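Local coordinates for N-methyltransferase (Streptoalloteichus sp. ATCC 53650, PDB 5BSZ), which probably transfers a methyl group from S-adenosylmethionine to the amino nitrogen of a deoxysugar during biosynthesis of the antitumour agent kedarcidin, at residues A48-D53 with R106-V111; A122-L127 with T209-E214; E226-T231 with L240-R245; F22-G27 with V172-R177. All coordinates share one frame; numbering follows the deposited sequence.

Contact 1: residues A48-D53 with R106-V111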
loop_
_atom_site.group_PDB
_atom_site.type_symbol
_atom_site.label_atom_id
_atom_site.label_comp_id
_atom_site.label_asym_id
_atom_site.label_seq_id
_atom_site.Cartn_x
_atom_site.Cartn_y
_atom_site.Cartn_z
ATOM N N ALA A 48 6.222 -31.777 -39.984
ATOM C CA ALA A 48 5.532 -31.484 -38.704
ATOM C C ALA A 48 4.311 -30.600 -38.927
ATOM O O ALA A 48 4.415 -29.534 -39.569
ATOM C CB ALA A 48 6.500 -30.779 -37.749
ATOM N N ARG A 49 3.147 -30.967 -38.385
ATOM C CA ARG A 49 1.956 -30.106 -38.590
ATOM C C ARG A 49 1.110 -29.854 -37.354
ATOM O O ARG A 49 0.167 -29.062 -37.386
ATOM C CB ARG A 49 1.049 -30.631 -39.709
ATOM C CG ARG A 49 0.400 -31.971 -39.444
ATOM C CD ARG A 49 -0.564 -32.465 -40.535
ATOM N NE ARG A 49 -1.581 -31.537 -41.047
ATOM C CZ ARG A 49 -2.824 -31.319 -40.610
ATOM N NH1 ARG A 49 -3.566 -30.445 -41.289
ATOM N NH2 ARG A 49 -3.371 -31.890 -39.522
ATOM N N SER A 50 1.432 -30.556 -36.274
ATOM C CA SER A 50 0.748 -30.394 -35.016
ATOM C C SER A 50 1.731 -29.927 -33.936
ATOM O O SER A 50 2.887 -30.345 -33.911
ATOM C CB SER A 50 0.077 -31.682 -34.554
ATOM O OG SER A 50 0.997 -32.700 -34.296
ATOM N N LEU A 51 1.221 -29.057 -33.071
ATOM C CA LEU A 51 2.079 -28.389 -32.053
ATOM C C LEU A 51 1.274 -28.075 -30.798
ATOM O O LEU A 51 0.134 -27.561 -30.861
ATOM C CB LEU A 51 2.674 -27.104 -32.621
ATOM C CG LEU A 51 3.609 -26.339 -31.650
ATOM C CD1 LEU A 51 4.785 -25.753 -32.389
ATOM C CD2 LEU A 51 2.871 -25.252 -30.914
ATOM N N LEU A 52 1.879 -28.377 -29.651
ATOM C CA LEU A 52 1.377 -27.932 -28.360
ATOM C C LEU A 52 2.302 -26.910 -27.662
ATOM O O LEU A 52 3.495 -27.150 -27.553
ATOM C CB LEU A 52 1.213 -29.147 -27.472
ATOM C CG LEU A 52 0.915 -28.846 -26.002
ATOM C CD1 LEU A 52 -0.515 -28.378 -25.812
ATOM C CD2 LEU A 52 1.196 -29.956 -25.033
ATOM N N ASP A 53 1.757 -25.746 -27.309
ATOM C CA ASP A 53 2.483 -24.696 -26.575
ATOM C C ASP A 53 2.041 -24.691 -25.108
ATOM O O ASP A 53 0.882 -24.408 -24.748
ATOM C CB ASP A 53 2.314 -23.336 -27.249
ATOM C CG ASP A 53 3.141 -22.212 -26.593
ATOM O OD1 ASP A 53 4.183 -22.545 -25.975
ATOM O OD2 ASP A 53 2.733 -21.024 -26.722
ATOM N N ARG A 106 -3.289 -37.336 -26.300
ATOM C CA ARG A 106 -2.808 -37.324 -27.684
ATOM C C ARG A 106 -1.371 -36.868 -27.700
ATOM O O ARG A 106 -0.837 -36.340 -26.689
ATOM C CB ARG A 106 -3.628 -36.385 -28.588
ATOM C CG ARG A 106 -3.479 -34.898 -28.155
ATOM C CD ARG A 106 -3.936 -33.975 -29.279
ATOM N NE ARG A 106 -3.085 -34.088 -30.447
ATOM C CZ ARG A 106 -3.277 -33.417 -31.561
ATOM N NH1 ARG A 106 -4.360 -32.671 -31.702
ATOM N NH2 ARG A 106 -2.434 -33.618 -32.565
ATOM N N VAL A 107 -0.752 -37.054 -28.860
ATOM C CA VAL A 107 0.550 -36.531 -29.163
ATOM C C VAL A 107 0.473 -35.486 -30.261
ATOM O O VAL A 107 -0.565 -35.287 -30.905
ATOM C CB VAL A 107 1.562 -37.656 -29.465
ATOM C CG1 VAL A 107 1.615 -38.605 -28.261
ATOM C CG2 VAL A 107 1.191 -38.408 -30.747
ATOM N N PHE A 108 1.609 -34.820 -30.441
ATOM C CA PHE A 108 1.779 -33.713 -31.351
ATOM C C PHE A 108 3.150 -33.897 -31.985
ATOM O O PHE A 108 4.017 -34.472 -31.350
ATOM C CB PHE A 108 1.778 -32.379 -30.598
ATOM C CG PHE A 108 0.505 -32.078 -29.879
ATOM C CD1 PHE A 108 0.283 -32.586 -28.624
ATOM C CD2 PHE A 108 -0.429 -31.239 -30.415
ATOM C CE1 PHE A 108 -0.873 -32.292 -27.924
ATOM C CE2 PHE A 108 -1.608 -30.988 -29.749
ATOM C CZ PHE A 108 -1.848 -31.492 -28.516
ATOM N N ASP A 109 3.370 -33.383 -33.202
ATOM C CA ASP A 109 4.698 -33.436 -33.818
ATOM C C ASP A 109 5.761 -32.625 -33.038
ATOM O O ASP A 109 6.922 -32.976 -33.032
ATOM C CB ASP A 109 4.646 -32.869 -35.235
ATOM C CG ASP A 109 3.752 -33.741 -36.166
ATOM O OD1 ASP A 109 3.811 -34.946 -35.946
ATOM O OD2 ASP A 109 2.959 -33.233 -36.985
ATOM N N ALA A 110 5.327 -31.548 -32.400
ATOM C CA ALA A 110 6.218 -30.669 -31.588
ATOM C C ALA A 110 5.532 -30.196 -30.303
ATOM O O ALA A 110 4.303 -29.968 -30.257
ATOM C CB ALA A 110 6.589 -29.450 -32.390
ATOM N N VAL A 111 6.334 -30.047 -29.255
ATOM C CA VAL A 111 5.873 -29.415 -28.004
ATOM C C VAL A 111 6.869 -28.277 -27.666
ATOM O O VAL A 111 8.111 -28.455 -27.670
ATOM C CB VAL A 111 5.759 -30.446 -26.866
ATOM C CG1 VAL A 111 5.386 -29.800 -25.530
ATOM C CG2 VAL A 111 4.724 -31.552 -27.156
HETATM O O HOH W 1 -0.236 -35.295 -34.479
#

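Contact 2: residues A122-L127 with T209-E214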
loop_
_atom_site.group_PDB
_atom_site.type_symbol
_atom_site.label_atom_id
_atom_site.label_comp_id
_atom_site.label_asym_id
_atom_site.label_seq_id
_atom_site.Cartn_x
_atom_site.Cartn_y
_atom_site.Cartn_z
ATOM N N ALA A 122 10.701 -25.388 -9.468
ATOM C CA ALA A 122 11.448 -24.920 -8.297
ATOM C C ALA A 122 12.790 -25.636 -8.097
ATOM O O ALA A 122 13.665 -25.084 -7.440
ATOM C CB ALA A 122 10.578 -25.024 -7.066
ATOM N N ASP A 123 12.971 -26.820 -8.685
ATOM C CA ASP A 123 14.203 -27.621 -8.500
ATOM C C ASP A 123 14.312 -28.596 -9.664
ATOM O O ASP A 123 13.407 -28.680 -10.514
ATOM C CB ASP A 123 14.207 -28.373 -7.160
ATOM C CG ASP A 123 12.958 -29.247 -6.979
ATOM O OD1 ASP A 123 12.540 -29.970 -7.918
ATOM O OD2 ASP A 123 12.336 -29.184 -5.905
ATOM N N THR A 124 15.449 -29.275 -9.732
ATOM C CA THR A 124 15.761 -30.178 -10.843
ATOM C C THR A 124 14.765 -31.305 -11.046
ATOM O O THR A 124 14.449 -31.691 -12.186
ATOM C CB THR A 124 17.181 -30.751 -10.626
ATOM O OG1 THR A 124 18.086 -29.647 -10.554
ATOM C CG2 THR A 124 17.585 -31.585 -11.796
ATOM N N ALA A 125 14.285 -31.865 -9.941
ATOM C CA ALA A 125 13.286 -32.895 -9.984
ATOM C C ALA A 125 12.007 -32.381 -10.649
ATOM O O ALA A 125 11.459 -33.059 -11.527
ATOM C CB ALA A 125 13.004 -33.467 -8.591
ATOM N N GLU A 126 11.545 -31.194 -10.258
ATOM C CA GLU A 126 10.363 -30.598 -10.870
ATOM C C GLU A 126 10.555 -30.213 -12.341
ATOM O O GLU A 126 9.658 -30.413 -13.195
ATOM C CB GLU A 126 9.898 -29.360 -10.054
ATOM C CG GLU A 126 8.455 -29.009 -10.378
ATOM C CD GLU A 126 7.868 -27.992 -9.418
ATOM O OE1 GLU A 126 8.646 -27.128 -8.939
ATOM O OE2 GLU A 126 6.632 -28.040 -9.200
ATOM N N LEU A 127 11.748 -29.742 -12.681
ATOM C CA LEU A 127 12.099 -29.510 -14.061
ATOM C C LEU A 127 11.950 -30.792 -14.889
ATOM O O LEU A 127 11.301 -30.801 -15.967
ATOM C CB LEU A 127 13.529 -28.950 -14.153
ATOM C CG LEU A 127 14.152 -28.698 -15.504
ATOM C CD1 LEU A 127 13.339 -27.611 -16.185
ATOM C CD2 LEU A 127 15.637 -28.373 -15.424
ATOM N N THR A 209 13.636 -20.162 -11.215
ATOM C CA THR A 209 14.877 -20.858 -10.873
ATOM C C THR A 209 15.947 -20.654 -11.959
ATOM O O THR A 209 15.645 -20.714 -13.138
ATOM C CB THR A 209 14.604 -22.341 -10.704
ATOM O OG1 THR A 209 13.559 -22.431 -9.775
ATOM C CG2 THR A 209 15.846 -23.097 -10.207
ATOM N N LEU A 210 17.200 -20.432 -11.557
ATOM C CA LEU A 210 18.321 -20.381 -12.438
ATOM C C LEU A 210 18.963 -21.763 -12.561
ATOM O O LEU A 210 19.651 -22.218 -11.624
ATOM C CB LEU A 210 19.326 -19.336 -11.917
ATOM C CG LEU A 210 18.783 -17.918 -11.710
ATOM C CD1 LEU A 210 19.737 -17.034 -10.889
ATOM C CD2 LEU A 210 18.496 -17.314 -13.066
ATOM N N PHE A 211 18.635 -22.487 -13.632
ATOM C CA PHE A 211 19.200 -23.832 -13.823
ATOM C C PHE A 211 20.400 -23.779 -14.728
ATOM O O PHE A 211 20.377 -23.100 -15.765
ATOM C CB PHE A 211 18.209 -24.808 -14.461
ATOM C CG PHE A 211 16.994 -25.093 -13.653
ATOM C CD1 PHE A 211 15.782 -24.556 -14.003
ATOM C CD2 PHE A 211 17.041 -25.982 -12.590
ATOM C CE1 PHE A 211 14.652 -24.848 -13.261
ATOM C CE2 PHE A 211 15.923 -26.296 -11.867
ATOM C CZ PHE A 211 14.697 -25.749 -12.213
ATOM N N PRO A 212 21.489 -24.470 -14.346
ATOM C CA PRO A 212 22.577 -24.519 -15.322
ATOM C C PRO A 212 22.208 -25.360 -16.545
ATOM O O PRO A 212 21.343 -26.223 -16.472
ATOM C CB PRO A 212 23.730 -25.199 -14.534
ATOM C CG PRO A 212 23.152 -25.792 -13.303
ATOM C CD PRO A 212 21.815 -25.101 -13.057
ATOM N N ALA A 213 22.897 -25.141 -17.646
ATOM C CA ALA A 213 22.724 -25.918 -18.882
ATOM C C ALA A 213 22.583 -27.403 -18.637
ATOM O O ALA A 213 21.709 -28.020 -19.248
ATOM C CB ALA A 213 23.886 -25.622 -19.851
ATOM N N GLU A 214 23.389 -27.992 -17.735
ATOM C CA GLU A 214 23.404 -29.460 -17.568
ATOM C C GLU A 214 22.046 -29.963 -17.124
ATOM O O GLU A 214 21.700 -31.134 -17.376
ATOM C CB GLU A 214 24.308 -29.995 -16.432
ATOM C CG GLU A 214 25.668 -29.401 -16.173
ATOM C CD GLU A 214 25.659 -28.022 -15.539
ATOM O OE1 GLU A 214 25.796 -27.829 -14.298
ATOM O OE2 GLU A 214 25.659 -27.123 -16.387
HETATM O O HOH W 2 14.063 -22.643 -6.687
#

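Contact 3: residues E226-T231 with L240-R245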
loop_
_atom_site.group_PDB
_atom_site.type_symbol
_atom_site.label_atom_id
_atom_site.label_comp_id
_atom_site.label_asym_id
_atom_site.label_seq_id
_atom_site.Cartn_x
_atom_site.Cartn_y
_atom_site.Cartn_z
ATOM N N GLU A 226 16.792 -37.180 -27.165
ATOM C CA GLU A 226 18.171 -36.864 -27.489
ATOM C C GLU A 226 18.317 -35.349 -27.389
ATOM O O GLU A 226 17.636 -34.638 -28.156
ATOM C CB GLU A 226 18.493 -37.332 -28.919
ATOM C CG GLU A 226 19.958 -37.143 -29.278
ATOM C CD GLU A 226 20.833 -38.096 -28.472
ATOM O OE1 GLU A 226 20.525 -39.308 -28.453
ATOM O OE2 GLU A 226 21.788 -37.631 -27.826
ATOM N N PRO A 227 19.209 -34.876 -26.483
ATOM C CA PRO A 227 19.295 -33.453 -26.116
ATOM C C PRO A 227 20.228 -32.670 -27.000
ATOM O O PRO A 227 21.292 -33.165 -27.307
ATOM C CB PRO A 227 19.928 -33.464 -24.712
ATOM C CG PRO A 227 20.057 -34.899 -24.295
ATOM C CD PRO A 227 19.999 -35.714 -25.548
ATOM N N GLU A 228 19.836 -31.479 -27.423
ATOM C CA GLU A 228 20.724 -30.535 -28.065
ATOM C C GLU A 228 20.606 -29.188 -27.364
ATOM O O GLU A 228 19.550 -28.800 -26.846
ATOM C CB GLU A 228 20.370 -30.326 -29.529
ATOM C CG GLU A 228 20.301 -31.601 -30.343
ATOM C CD GLU A 228 19.699 -31.348 -31.709
ATOM O OE1 GLU A 228 20.308 -30.596 -32.495
ATOM O OE2 GLU A 228 18.581 -31.856 -31.957
ATOM N N HIS A 229 21.709 -28.467 -27.376
ATOM C CA HIS A 229 21.690 -27.050 -27.083
ATOM C C HIS A 229 22.065 -26.292 -28.346
ATOM O O HIS A 229 23.148 -26.491 -28.874
ATOM C CB HIS A 229 22.658 -26.763 -25.945
ATOM C CG HIS A 229 22.638 -25.337 -25.492
ATOM N ND1 HIS A 229 23.681 -24.757 -24.804
ATOM C CD2 HIS A 229 21.659 -24.405 -25.541
ATOM C CE1 HIS A 229 23.365 -23.509 -24.496
ATOM N NE2 HIS A 229 22.151 -23.265 -24.956
ATOM N N LEU A 230 21.170 -25.425 -28.812
ATOM C CA LEU A 230 21.318 -24.678 -30.045
ATOM C C LEU A 230 21.577 -23.231 -29.666
ATOM O O LEU A 230 20.836 -22.676 -28.859
ATOM C CB LEU A 230 20.046 -24.763 -30.884
ATOM C CG LEU A 230 19.694 -26.186 -31.308
ATOM C CD1 LEU A 230 18.465 -26.087 -32.179
ATOM C CD2 LEU A 230 20.885 -26.875 -31.993
ATOM N N THR A 231 22.643 -22.642 -30.202
ATOM C CA THR A 231 22.996 -21.230 -29.906
ATOM C C THR A 231 22.738 -20.211 -31.022
ATOM O O THR A 231 22.850 -19.003 -30.816
ATOM C CB THR A 231 24.457 -21.154 -29.463
ATOM O OG1 THR A 231 25.290 -21.529 -30.562
ATOM C CG2 THR A 231 24.677 -22.136 -28.327
ATOM N N LEU A 240 18.558 -22.370 -27.188
ATOM C CA LEU A 240 17.402 -23.214 -26.976
ATOM C C LEU A 240 17.865 -24.584 -26.621
ATOM O O LEU A 240 18.877 -25.040 -27.160
ATOM C CB LEU A 240 16.534 -23.251 -28.233
ATOM C CG LEU A 240 15.834 -22.000 -28.704
ATOM C CD1 LEU A 240 15.040 -22.354 -29.950
ATOM C CD2 LEU A 240 14.875 -21.374 -27.692
ATOM N N PHE A 241 17.113 -25.265 -25.759
ATOM C CA PHE A 241 17.297 -26.693 -25.556
ATOM C C PHE A 241 16.249 -27.474 -26.319
ATOM O O PHE A 241 15.038 -27.177 -26.228
ATOM C CB PHE A 241 17.292 -27.059 -24.086
ATOM C CG PHE A 241 18.433 -26.462 -23.331
ATOM C CD1 PHE A 241 19.709 -27.029 -23.398
ATOM C CD2 PHE A 241 18.275 -25.284 -22.632
ATOM C CE1 PHE A 241 20.768 -26.445 -22.722
ATOM C CE2 PHE A 241 19.333 -24.681 -21.980
ATOM C CZ PHE A 241 20.576 -25.262 -22.005
ATOM N N VAL A 242 16.734 -28.415 -27.121
ATOM C CA VAL A 242 15.840 -29.205 -28.007
ATOM C C VAL A 242 16.075 -30.677 -27.781
ATOM O O VAL A 242 17.216 -31.101 -27.537
ATOM C CB VAL A 242 16.046 -28.869 -29.487
ATOM C CG1 VAL A 242 15.134 -29.700 -30.384
ATOM C CG2 VAL A 242 15.773 -27.388 -29.731
ATOM N N GLY A 243 14.993 -31.444 -27.827
ATOM C CA GLY A 243 15.061 -32.887 -27.671
ATOM C C GLY A 243 14.231 -33.540 -28.760
ATOM O O GLY A 243 13.146 -33.046 -29.138
ATOM N N VAL A 244 14.768 -34.645 -29.288
ATOM C CA VAL A 244 14.024 -35.438 -30.256
ATOM C C VAL A 244 13.674 -36.710 -29.575
ATOM O O VAL A 244 14.551 -37.402 -29.050
ATOM C CB VAL A 244 14.830 -35.728 -31.519
ATOM C CG1 VAL A 244 14.093 -36.720 -32.416
ATOM C CG2 VAL A 244 15.090 -34.405 -32.220
ATOM N N ARG A 245 12.382 -37.000 -29.500
ATOM C CA ARG A 245 11.998 -38.177 -28.740
ATOM C C ARG A 245 12.534 -39.479 -29.423
ATOM O O ARG A 245 12.313 -39.685 -30.619
ATOM C CB ARG A 245 10.491 -38.202 -28.671
ATOM C CG ARG A 245 9.886 -39.424 -28.047
ATOM C CD ARG A 245 9.891 -39.385 -26.553
ATOM N NE ARG A 245 8.630 -39.951 -26.080
ATOM C CZ ARG A 245 8.465 -40.474 -24.876
ATOM N NH1 ARG A 245 7.271 -40.932 -24.537
ATOM N NH2 ARG A 245 9.482 -40.516 -24.015
#

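Contact 4: residues F22-G27 with V172-R177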
loop_
_atom_site.group_PDB
_atom_site.type_symbol
_atom_site.label_atom_id
_atom_site.label_comp_id
_atom_site.label_asym_id
_atom_site.label_seq_id
_atom_site.Cartn_x
_atom_site.Cartn_y
_atom_site.Cartn_z
ATOM N N PHE A 22 -0.309 -8.412 -21.899
ATOM C CA PHE A 22 -0.396 -7.466 -23.030
ATOM C C PHE A 22 0.801 -6.525 -22.948
ATOM O O PHE A 22 1.531 -6.275 -23.914
ATOM C CB PHE A 22 -1.658 -6.588 -22.981
ATOM C CG PHE A 22 -1.409 -5.177 -23.457
ATOM C CD1 PHE A 22 -1.251 -4.131 -22.550
ATOM C CD2 PHE A 22 -1.273 -4.902 -24.817
ATOM C CE1 PHE A 22 -0.994 -2.841 -22.989
ATOM C CE2 PHE A 22 -1.012 -3.612 -25.261
ATOM C CZ PHE A 22 -0.872 -2.581 -24.346
ATOM N N TYR A 23 0.970 -6.003 -21.743
ATOM C CA TYR A 23 1.846 -4.893 -21.492
ATOM C C TYR A 23 3.313 -5.307 -21.652
ATOM O O TYR A 23 4.041 -4.717 -22.457
ATOM C CB TYR A 23 1.528 -4.355 -20.098
ATOM C CG TYR A 23 1.959 -2.935 -19.940
ATOM C CD1 TYR A 23 1.051 -1.889 -20.069
ATOM C CD2 TYR A 23 3.284 -2.640 -19.701
ATOM C CE1 TYR A 23 1.461 -0.576 -19.935
ATOM C CE2 TYR A 23 3.703 -1.335 -19.563
ATOM C CZ TYR A 23 2.793 -0.306 -19.678
ATOM O OH TYR A 23 3.249 0.986 -19.525
ATOM N N ARG A 24 3.730 -6.325 -20.900
ATOM C CA ARG A 24 5.001 -7.014 -21.129
ATOM C C ARG A 24 5.276 -7.277 -22.612
ATOM O O ARG A 24 6.410 -7.119 -23.075
ATOM C CB ARG A 24 5.003 -8.362 -20.414
ATOM C CG ARG A 24 5.306 -8.314 -18.927
ATOM C CD ARG A 24 5.470 -9.735 -18.410
ATOM N NE ARG A 24 5.396 -9.815 -16.956
ATOM C CZ ARG A 24 5.062 -10.906 -16.268
ATOM N NH1 ARG A 24 4.754 -12.040 -16.886
ATOM N NH2 ARG A 24 5.030 -10.861 -14.942
ATOM N N GLY A 25 4.242 -7.683 -23.347
ATOM C CA GLY A 25 4.385 -8.118 -24.737
ATOM C C GLY A 25 4.757 -7.051 -25.755
ATOM O O GLY A 25 4.970 -7.353 -26.929
ATOM N N ARG A 26 4.861 -5.799 -25.322
ATOM C CA ARG A 26 4.817 -4.692 -26.267
ATOM C C ARG A 26 6.041 -4.612 -27.186
ATOM O O ARG A 26 5.892 -4.457 -28.403
ATOM C CB ARG A 26 4.537 -3.380 -25.530
ATOM C CG ARG A 26 3.044 -3.117 -25.375
ATOM C CD ARG A 26 2.756 -2.102 -24.283
ATOM N NE ARG A 26 3.828 -1.122 -24.144
ATOM C CZ ARG A 26 4.016 -0.094 -24.965
ATOM N NH1 ARG A 26 3.204 0.089 -26.004
ATOM N NH2 ARG A 26 5.009 0.759 -24.753
ATOM N N GLY A 27 7.240 -4.747 -26.620
ATOM C CA GLY A 27 8.471 -4.778 -27.425
ATOM C C GLY A 27 8.926 -6.182 -27.791
ATOM O O GLY A 27 10.024 -6.378 -28.321
ATOM N N VAL A 172 -0.780 4.397 -18.303
ATOM C CA VAL A 172 -0.257 3.335 -17.448
ATOM C C VAL A 172 1.250 3.357 -17.485
ATOM O O VAL A 172 1.843 3.384 -18.557
ATOM C CB VAL A 172 -0.761 1.964 -17.957
ATOM C CG1 VAL A 172 -0.241 0.815 -17.111
ATOM C CG2 VAL A 172 -2.276 1.984 -17.976
ATOM N N VAL A 173 1.885 3.395 -16.322
ATOM C CA VAL A 173 3.307 3.304 -16.239
ATOM C C VAL A 173 3.694 2.037 -15.512
ATOM O O VAL A 173 2.977 1.597 -14.606
ATOM C CB VAL A 173 3.885 4.532 -15.523
ATOM C CG1 VAL A 173 3.413 5.789 -16.226
ATOM C CG2 VAL A 173 3.398 4.585 -14.092
ATOM N N ARG A 174 4.842 1.487 -15.886
ATOM C CA ARG A 174 5.348 0.238 -15.339
ATOM C C ARG A 174 6.793 0.339 -14.968
ATOM O O ARG A 174 7.588 0.929 -15.689
ATOM C CB ARG A 174 5.191 -0.899 -16.376
ATOM C CG ARG A 174 5.679 -2.271 -15.910
ATOM C CD ARG A 174 5.505 -3.364 -16.977
ATOM N NE ARG A 174 5.829 -4.724 -16.508
ATOM C CZ ARG A 174 7.049 -5.256 -16.494
ATOM N NH1 ARG A 174 8.090 -4.555 -16.920
ATOM N NH2 ARG A 174 7.237 -6.498 -16.050
ATOM N N LEU A 175 7.173 -0.250 -13.838
ATOM C CA LEU A 175 8.568 -0.266 -13.428
ATOM C C LEU A 175 8.847 -1.660 -12.895
ATOM O O LEU A 175 8.047 -2.188 -12.122
ATOM C CB LEU A 175 8.815 0.754 -12.325
ATOM C CG LEU A 175 10.198 1.002 -11.783
ATOM C CD1 LEU A 175 11.046 1.465 -12.959
ATOM C CD2 LEU A 175 10.261 2.044 -10.656
ATOM N N SER A 176 9.997 -2.210 -13.261
ATOM C CA SER A 176 10.319 -3.569 -12.879
ATOM C C SER A 176 11.775 -3.642 -12.454
ATOM O O SER A 176 12.601 -2.825 -12.881
ATOM C CB SER A 176 9.985 -4.497 -14.050
ATOM O OG SER A 176 11.007 -4.434 -15.031
ATOM N N ARG A 177 12.094 -4.631 -11.635
ATOM C CA ARG A 177 13.413 -4.788 -11.055
ATOM C C ARG A 177 13.611 -6.266 -10.812
ATOM O O ARG A 177 12.630 -6.953 -10.493
ATOM C CB ARG A 177 13.439 -4.128 -9.719
ATOM C CG ARG A 177 14.804 -4.075 -9.130
ATOM C CD ARG A 177 14.687 -3.614 -7.722
ATOM N NE ARG A 177 15.979 -3.787 -7.096
ATOM C CZ ARG A 177 16.232 -4.641 -6.118
ATOM N NH1 ARG A 177 17.458 -4.699 -5.641
ATOM N NH2 ARG A 177 15.292 -5.420 -5.603
#

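Contact 1: residues A48-D53 with R106-V111
Asp109 OD2 is gripped by two successive backbone amides at the start of a strand. Arg49 N gives the shorter bond, 2.7 Å to Asp109 OD2 and almost perfectly straight at 179°, and it arrives on the anti side of the carboxylate. Ser50 N reaches the same oxygen from the opposite face of the plane at 3.2 Å, so the carboxylate is held from both sides. Ser50 accepts in turn: its OG sits between its own N and carbonyl carbon (chi1 64°) and takes a bond from Asp109 N at 2.7 Å, while a water bonded to that hydroxyl reaches Arg106 NH2 through a weak bond. These exchanges occupy the entrance to the parallel pairing of strands 50-54 and 110-113, the first and fourth strands of the Rossmann-like sheet of class I methyltransferases, with its order 3-2-1-4-5-7-6. Within the sheet Ala110 N bonds to Ser50 O, and Leu52 N to Ala110 O at 3.0 Å. Leu51 and Ala110 share one face, turned to helix 30-44, where Val37 and Val41 cover them. Leu52 and Val111 share the other. Phe108 covers Leu52, whose CB lies 3.7 Å from the ring centroid and 7° off its normal, a CH-pi contact. The opposite face of the ring takes the Arg106 guanidinium, with NE 3.4 Å above the plane. That guanidinium is fixed in rotation because NE and NH2 both donate to Val107 O, and NH2 also forms a salt bridge with Asp71 of the neighbouring strand 71-76.

Contact 2: residues A122-L127 with T209-E214
Phe211 and Leu127 meet where the capped start of helix 124-135 lies against the turn leading from strand 198-209 into helix 213-222. The apolar part of the contact belongs to the Phe211 ring. Leu127 CD2 stands over the centre of one face, 3.9 Å from the centroid and 7° off the normal, in a CH-pi arrangement; the CG of Leu127 is anti to its backbone N (chi1 177°), which sends the methyl out from the helix to the ring. The opposite face is covered nearer its rim by Thr209 CG2, a neighbour along the same segment. At the edge, Phe211 CE2 comes within 3.6 Å of Asp123 C, in the plane of the ring, so the aromatic group is wedged against the first turn of the helix.

The polar interactions shape that turn. Asp123 is the N-cap: its OD1 accepts Glu126 N at 2.8 Å, nearly in line with the C-O bond. Glu126 in turn reaches back, and its OE1 accepts Ala122 N at 2.7 Å. The hydroxyl of Thr124 is engaged with Asp215 of helix 213-222, a second tie between the two helix starts. Other subunits also approach: Glu126 OE2 bonds to Gly1 N of the second subunit, and Asp123 packs on Asp123 of the third.

Water supplies the polar link between the segments. One molecule donates to Ala122 O at 2.6 Å and to Thr209 OG1 at 3.1 Å, and this same OG1 is hydrogen-bonded to Ala121 O and to His2 NE2 of the second subunit.

Contact 3: residues E226-T231 with L240-R245
His229 and Phe241 lie flat against one another in an offset stack, with centroids 4.3 Å apart and planes 16° from parallel. Phe241 CE1 reaches in above the imidazole near its rim, 3.5 Å from His229 CG. The imidazole edge is used as well: His229 CD2 meets Leu240 O at 3.3 Å near the ring plane. With CG anti to its backbone N (chi1 -176°), the histidine swings toward the partner strand.

Beneath the rings runs the antiparallel hairpin of strands 225-230 and 240-245. His229 and Phe241 are a non-hydrogen-bonded pair, framed by hydrogen-bonded ones: Leu230 and Leu240 are joined by two N-H...O bonds, one in each direction, and so are Glu228 and Val242, with Glu228 N only 2.6 Å from Val242 O. On the reverse face Leu230 CD1 packs on Val242 CG2 at 3.9 Å.

Farther out, helix 213-222 covers the aromatic face, where Tyr216 stacks with Phe241 and Leu217 and Leu220 lie beside Phe241 and Pro227, while helix 30-44 covers the leucine-valine face and its Arg44 forms a salt bridge with Glu228. This hairpin forms the antiparallel end of the methyltransferase sheet, strand 240-245 pairing onward with strand 143-146.

Because His229 NE2 is hydrogen-bonded to Arg238 O, a carbonyl that can only accept, the bond implies that NE2 is protonated, and it would favour this flip of the stacked imidazole.

Contact 4: residues F22-G27 with V172-R177
Tyr23 leaves helix 18-24 and slides alongside Arg174 toward Val172. Its CG is roughly anti to the backbone N (chi1 -158°), which carries the ring from CB straight off the helix toward strand 171-181. Near one rim, Tyr23 CD2 is 3.6 Å from Arg174 CD, and one atom further Tyr23 CE2 is 3.5 Å from Arg174 CB. The arginine is extended from CG to NE and runs past the ring in the opposite direction, which brings both its CB and its CD against it. Near the opposite rim, on the same side of the ring plane, Tyr23 CE1 touches Val172 CG1 at 3.6 Å. At the tip, Tyr23 OH donates to Val172 O at 2.9 Å, from well above the carbonyl plane, 56° out of it.

The strand belongs to the four-stranded antiparallel sheet that stands apart from the Rossmann-like domain, and the tyrosine thereby ties a helix near the N-terminus to it. Tyr191 meets the Tyr23 ring edge-to-face and holds Arg174 NE through its hydroxyl, while Asp163 and Val165 also border Tyr23.

Beyond the ring, Arg24 is poorly ordered and its placement approximate. As modelled, two like charges lie near each other, Arg174 NH2 being 3.9 Å from Arg24 NE. The side chain of Arg24 is about 4 Å from the bound S-adenosyl-L-homocysteine, and that of Arg174 about 8 Å from the bound thymidine.

How the contacts relate
Contacts 1 and 3 belong to the same mixed sheet, one between parallel strands at its middle and the other at its antiparallel end, their centres about 16 Å apart. Contact 1 is buried, while contacts 2, 3 and 4 are partly buried. Contacts 1 and 3 rest on backbone pairing, whereas contacts 2 and 4 join helix ends to a turn or strand through aromatic side chains. Contact 3 touches contact 2, where Phe241 CZ packs on Ala213 CA at 3.8 Å, the helix 213-222 linking them along the chain. Contact 4 belongs to the separate antiparallel sheet, across the chain's centre from contacts 1 and 3. Other subunits reach contacts 2 and 4 but neither 1 nor 3.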